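Local coordinates for protein berberine bridge enzyme-like 28 (Arabidopsis thaliana, PDB 5D79) that is an FAD-dependent oxidoreductase of the berberine bridge enzyme family that takes part in adaptation to salt stress, at residues Val255-Lys260 against His299-Gly304; Asp248-Ile253 against Leu305-Val310. All coordinates share one frame; numbering follows the deposited sequence.

Interaction 1: Val255-Lys260 against His299-Gly304; sequences VFKVQK and HALFTG
Val258 and Phe302 sit at the middle of an antiparallel strand pair in the seven-stranded sheet of this protein, the kind of sheet that forms the substrate-binding domain of berberine bridge enzyme relatives. Val258 N gives a 2.8 Å bond to Phe302 O in the carbonyl plane, and Phe302 N returns one to Val258 O. Phe256 with Gly304 and Lys260 with Ala300 are likewise hydrogen-bonded pairs; Lys257-Thr303 and Gln259-Leu301 are the non-hydrogen-bonded pairs between them. Phe256 sets CG between its backbone N and carbonyl carbon (chi1 65°), which carries the ring across to Gly304, whose CA lies over one face, 3.8 Å from the ring centroid of Phe256, in a CH-pi contact. Any side chain on that glycine would run into the ring. With an alanine at Phe256, Gly304 CA would probably lose its aromatic cover and a gap would open beside it. Farther along this face, Phe302 packs against helix 263-276, and Lys260 CG meets the edge of the Phe302 ring.

On the other face, Lys257 runs outward along its neighbours. CB only sets the direction, with CG anti to the backbone N (chi1 -178°); CG touches Thr303 CG2 at 3.9 Å; CD reaches Leu301 CD1 at 4.1 Å; the bend at chi3 then lays CE against Thr303 CG2 at 3.7 Å, and the charged end makes a cation-pi contact with Trp342. Near the strand end, Gln259 turns its amide 89° to the His299 ring and donates NE2 to His299 ND1 at 3.0 Å, close to both planes.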
loop_
_atom_site.group_PDB
_atom_site.type_symbol
_atom_site.label_atom_id
_atom_site.label_comp_id
_atom_site.label_asym_id
_atom_site.label_seq_id
_atom_site.Cartn_x
_atom_site.Cartn_y
_atom_site.Cartn_z
ATOM N N VAL A 255 -18.826 13.719 1.076
ATOM C CA VAL A 255 -17.596 14.035 0.348
ATOM C C VAL A 255 -17.639 15.467 -0.215
ATOM O O VAL A 255 -18.706 16.067 -0.337
ATOM C CB VAL A 255 -17.321 13.040 -0.805
ATOM C CG1 VAL A 255 -17.196 11.618 -0.267
ATOM C CG2 VAL A 255 -18.397 13.146 -1.906
ATOM N N PHE A 256 -16.466 16.007 -0.545
ATOM C CA PHE A 256 -16.353 17.350 -1.123
ATOM C C PHE A 256 -15.110 17.512 -1.999
ATOM O O PHE A 256 -14.096 16.838 -1.816
ATOM C CB PHE A 256 -16.348 18.419 -0.021
ATOM C CG PHE A 256 -15.149 18.358 0.908
ATOM C CD1 PHE A 256 -15.177 17.570 2.051
ATOM C CD2 PHE A 256 -14.006 19.117 0.651
ATOM C CE1 PHE A 256 -14.094 17.530 2.898
ATOM C CE2 PHE A 256 -12.921 19.080 1.501
ATOM C CZ PHE A 256 -12.962 18.285 2.623
ATOM N N LYS A 257 -15.197 18.417 -2.960
ATOM C CA LYS A 257 -14.080 18.679 -3.842
ATOM C C LYS A 257 -14.025 20.169 -4.079
ATOM O O LYS A 257 -15.051 20.808 -4.321
ATOM C CB LYS A 257 -14.230 17.908 -5.156
ATOM C CG LYS A 257 -13.082 18.083 -6.141
ATOM C CD LYS A 257 -13.215 17.135 -7.331
ATOM C CE LYS A 257 -13.154 15.668 -6.878
ATOM N NZ LYS A 257 -13.368 14.656 -7.968
ATOM N N VAL A 258 -12.830 20.732 -3.963
ATOM C CA VAL A 258 -12.604 22.118 -4.324
ATOM C C VAL A 258 -11.362 22.192 -5.201
ATOM O O VAL A 258 -10.332 21.614 -4.878
ATOM C CB VAL A 258 -12.443 23.017 -3.090
ATOM C CG1 VAL A 258 -11.900 24.383 -3.488
ATOM C CG2 VAL A 258 -13.770 23.149 -2.356
ATOM N N GLN A 259 -11.479 22.887 -6.322
ATOM C CA GLN A 259 -10.386 23.014 -7.266
ATOM C C GLN A 259 -9.829 24.438 -7.251
ATOM O O GLN A 259 -10.578 25.410 -7.225
ATOM C CB GLN A 259 -10.857 22.633 -8.675
ATOM C CG GLN A 259 -9.745 22.508 -9.682
ATOM C CD GLN A 259 -10.124 23.067 -11.033
ATOM O OE1 GLN A 259 -10.998 23.929 -11.137
ATOM N NE2 GLN A 259 -9.469 22.582 -12.081
ATOM N N LYS A 260 -8.505 24.552 -7.261
ATOM C CA LYS A 260 -7.845 25.846 -7.337
ATOM C C LYS A 260 -6.789 25.833 -8.430
ATOM O O LYS A 260 -5.812 25.103 -8.356
ATOM C CB LYS A 260 -7.219 26.219 -5.996
ATOM C CG LYS A 260 -8.225 26.430 -4.889
ATOM C CD LYS A 260 -9.290 27.450 -5.276
ATOM C CE LYS A 260 -10.292 27.650 -4.149
ATOM N NZ LYS A 260 -11.521 28.368 -4.598
ATOM N N HIS A 299 -2.936 22.340 -10.967
ATOM C CA HIS A 299 -3.923 22.841 -10.043
ATOM C C HIS A 299 -3.774 22.113 -8.713
ATOM O O HIS A 299 -3.114 21.081 -8.653
ATOM C CB HIS A 299 -5.338 22.690 -10.628
ATOM C CG HIS A 299 -5.876 21.288 -10.627
ATOM N ND1 HIS A 299 -7.201 21.012 -10.884
ATOM C CD2 HIS A 299 -5.283 20.090 -10.404
ATOM C CE1 HIS A 299 -7.403 19.708 -10.813
ATOM N NE2 HIS A 299 -6.256 19.125 -10.519
ATOM N N ALA A 300 -4.360 22.679 -7.656
ATOM C CA ALA A 300 -4.477 22.024 -6.357
ATOM C C ALA A 300 -5.883 21.481 -6.188
ATOM O O ALA A 300 -6.856 22.225 -6.257
ATOM C CB ALA A 300 -4.153 22.981 -5.223
ATOM N N LEU A 301 -5.975 20.178 -5.962
ATOM C CA LEU A 301 -7.243 19.508 -5.756
ATOM C C LEU A 301 -7.419 19.138 -4.276
ATOM O O LEU A 301 -6.719 18.277 -3.753
ATOM C CB LEU A 301 -7.318 18.264 -6.641
ATOM C CG LEU A 301 -8.687 17.707 -7.010
ATOM C CD1 LEU A 301 -9.442 18.693 -7.906
ATOM C CD2 LEU A 301 -8.518 16.350 -7.685
ATOM N N PHE A 302 -8.348 19.810 -3.610
ATOM C CA PHE A 302 -8.699 19.501 -2.235
ATOM C C PHE A 302 -9.943 18.626 -2.180
ATOM O O PHE A 302 -11.046 19.076 -2.485
ATOM C CB PHE A 302 -8.925 20.780 -1.457
ATOM C CG PHE A 302 -7.794 21.741 -1.559
ATOM C CD1 PHE A 302 -6.717 21.653 -0.690
ATOM C CD2 PHE A 302 -7.788 22.722 -2.536
ATOM C CE1 PHE A 302 -5.656 22.537 -0.788
ATOM C CE2 PHE A 302 -6.732 23.603 -2.640
ATOM C CZ PHE A 302 -5.664 23.513 -1.765
ATOM N N THR A 303 -9.752 17.368 -1.800
ATOM C CA THR A 303 -10.844 16.414 -1.692
ATOM C C THR A 303 -10.909 15.878 -0.270
ATOM O O THR A 303 -9.905 15.829 0.446
ATOM C CB THR A 303 -10.684 15.251 -2.675
ATOM O OG1 THR A 303 -9.420 14.618 -2.455
ATOM C CG2 THR A 303 -10.731 15.769 -4.073
ATOM N N GLY A 304 -12.095 15.475 0.150
ATOM C CA GLY A 304 -12.256 15.042 1.517
ATOM C C GLY A 304 -13.467 14.194 1.792
ATOM O O GLY A 304 -14.403 14.146 1.004
#

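Interaction 2: Asp248-Ile253 against Leu305-Val310; sequences DVPSTI and LYIGPV
Ile253 puts CG1 between its backbone N and carbonyl carbon (chi1 51°), and its chain crosses that of Leu305 so that Ile253 CD1 meets Leu305 CD1 at 3.6 Å. In Ile307 it is CG2 that stands anti to N, and this methyl presses on the ring of Pro250, with CG2 of Ile307 3.4 Å from CD of Pro250, tighter than an ordinary van der Waals contact. Between these two contacts Ile253 leans on backbone: its CB lies 3.5 Å from Tyr306 O, and its CG2 faces Ile307 CA. The chain bends here because Ile307 centres an inverse gamma turn, closed by a weak bond from Gly308 N to Tyr306 O. At Gly308 a CB would strike the Tyr306 ring; Pro309 then occupies the N-cap position before helix 310-320. The contact thus joins the connection entering strand 253-260 to the turn leaving strand 298-306. No hydrogen bond links 248-253 with 305-310, and some backbone groups bond outside the pair: Gly308 O takes one from Thr254 OG1, and Ile253 is backbone hydrogen-bonded to Met334 of strand 331-334. What holds these segments to each other is apolar packing, so their fit rests on the shapes of the side chains.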
loop_
_atom_site.group_PDB
_atom_site.type_symbol
_atom_site.label_atom_id
_atom_site.label_comp_id
_atom_site.label_asym_id
_atom_site.label_seq_id
_atom_site.Cartn_x
_atom_site.Cartn_y
_atom_site.Cartn_z
ATOM N N ASP A 248 -17.648 1.333 12.414
ATOM C CA ASP A 248 -18.972 1.897 12.217
ATOM C C ASP A 248 -18.903 3.173 11.410
ATOM O O ASP A 248 -17.999 3.982 11.572
ATOM C CB ASP A 248 -19.661 2.162 13.559
ATOM C CG ASP A 248 -19.738 0.924 14.434
ATOM O OD1 ASP A 248 -20.487 -0.005 14.091
ATOM O OD2 ASP A 248 -19.054 0.882 15.479
ATOM N N VAL A 249 -19.871 3.328 10.526
ATOM C CA VAL A 249 -20.033 4.546 9.771
ATOM C C VAL A 249 -21.504 4.848 9.726
ATOM O O VAL A 249 -22.337 3.943 9.766
ATOM C CB VAL A 249 -19.476 4.446 8.306
ATOM C CG1 VAL A 249 -17.956 4.477 8.286
ATOM C CG2 VAL A 249 -19.998 3.217 7.588
ATOM N N PRO A 250 -21.844 6.128 9.652
ATOM C CA PRO A 250 -23.238 6.483 9.388
ATOM C C PRO A 250 -23.670 6.109 7.966
ATOM O O PRO A 250 -22.869 6.113 7.042
ATOM C CB PRO A 250 -23.256 8.001 9.597
ATOM C CG PRO A 250 -22.090 8.259 10.485
ATOM C CD PRO A 250 -21.042 7.290 10.037
ATOM N N SER A 251 -24.946 5.791 7.807
ATOM C CA SER A 251 -25.504 5.492 6.508
ATOM C C SER A 251 -25.361 6.700 5.571
ATOM O O SER A 251 -25.393 6.561 4.349
ATOM C CB SER A 251 -26.970 5.076 6.658
ATOM O OG SER A 251 -27.114 4.103 7.686
ATOM N N THR A 252 -25.187 7.886 6.148
ATOM C CA THR A 252 -24.939 9.092 5.361
ATOM C C THR A 252 -23.625 9.761 5.741
ATOM O O THR A 252 -23.443 10.192 6.881
ATOM C CB THR A 252 -26.068 10.125 5.531
ATOM O OG1 THR A 252 -27.218 9.702 4.790
ATOM C CG2 THR A 252 -25.618 11.502 5.034
ATOM N N ILE A 253 -22.721 9.860 4.775
ATOM C CA ILE A 253 -21.511 10.649 4.955
ATOM C C ILE A 253 -21.429 11.740 3.884
ATOM O O ILE A 253 -22.310 11.857 3.025
ATOM C CB ILE A 253 -20.263 9.756 4.938
ATOM C CG1 ILE A 253 -20.242 8.840 3.707
ATOM C CG2 ILE A 253 -20.260 8.893 6.185
ATOM C CD1 ILE A 253 -19.756 9.463 2.401
ATOM N N LEU A 305 -13.424 13.519 2.929
ATOM C CA LEU A 305 -14.504 12.670 3.387
ATOM C C LEU A 305 -14.829 13.082 4.815
ATOM O O LEU A 305 -13.961 13.095 5.687
ATOM C CB LEU A 305 -14.115 11.192 3.307
ATOM C CG LEU A 305 -15.088 10.235 3.993
ATOM C CD1 LEU A 305 -16.372 10.177 3.241
ATOM C CD2 LEU A 305 -14.499 8.855 4.126
ATOM N N TYR A 306 -16.076 13.457 5.041
ATOM C CA TYR A 306 -16.506 13.805 6.373
ATOM C C TYR A 306 -17.475 12.743 6.876
ATOM O O TYR A 306 -18.457 12.422 6.192
ATOM C CB TYR A 306 -17.145 15.191 6.379
ATOM C CG TYR A 306 -17.643 15.620 7.735
ATOM C CD1 TYR A 306 -16.754 15.958 8.747
ATOM C CD2 TYR A 306 -18.998 15.680 8.002
ATOM C CE1 TYR A 306 -17.207 16.345 9.982
ATOM C CE2 TYR A 306 -19.460 16.066 9.235
ATOM C CZ TYR A 306 -18.565 16.398 10.221
ATOM O OH TYR A 306 -19.039 16.785 11.448
ATOM N N ILE A 307 -17.186 12.184 8.054
ATOM C CA ILE A 307 -18.057 11.171 8.657
ATOM C C ILE A 307 -19.216 11.843 9.408
ATOM O O ILE A 307 -19.225 11.911 10.640
ATOM C CB ILE A 307 -17.277 10.246 9.613
ATOM C CG1 ILE A 307 -15.974 9.823 8.982
ATOM C CG2 ILE A 307 -18.074 9.000 9.929
ATOM C CD1 ILE A 307 -16.173 9.034 7.733
ATOM N N GLY A 308 -20.188 12.337 8.641
ATOM C CA GLY A 308 -21.319 13.070 9.178
ATOM C C GLY A 308 -22.028 13.848 8.082
ATOM O O GLY A 308 -21.636 13.755 6.917
ATOM N N PRO A 309 -23.067 14.622 8.453
ATOM C CA PRO A 309 -23.971 15.376 7.566
ATOM C C PRO A 309 -23.326 16.591 6.898
ATOM O O PRO A 309 -22.350 17.126 7.421
ATOM C CB PRO A 309 -25.093 15.848 8.512
ATOM C CG PRO A 309 -24.933 15.060 9.754
ATOM C CD PRO A 309 -23.480 14.726 9.860
ATOM N N VAL A 310 -23.896 17.047 5.787
ATOM C CA VAL A 310 -23.290 18.141 5.049
ATOM C C VAL A 310 -23.313 19.462 5.825
ATOM O O VAL A 310 -22.373 20.238 5.742
ATOM C CB VAL A 310 -23.965 18.332 3.682
ATOM C CG1 VAL A 310 -25.470 18.497 3.827
ATOM C CG2 VAL A 310 -23.335 19.506 2.943
#

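Overall arrangement
Both interactions use strand 298-306, and their centres are 18 Å apart. The chain runs from 248-253 into 255-260, continues through helix 263-276 and strand 284-292, and returns through 299-304 into 305-310, so interaction 2 brackets interaction 1. They meet where Val255 CG1 touches Leu305 CD1 at 3.9 Å. Interaction 1 is strand pairing within the seven-stranded antiparallel sheet; interaction 2 closes the same pair at its end. There the chain arrives from strand 238-248, which belongs to a different sheet, and departs into helix 310-320. The side chain of Thr303 is about 11 Å from the FAD, so both contacts are structural packing away from the cofactor site.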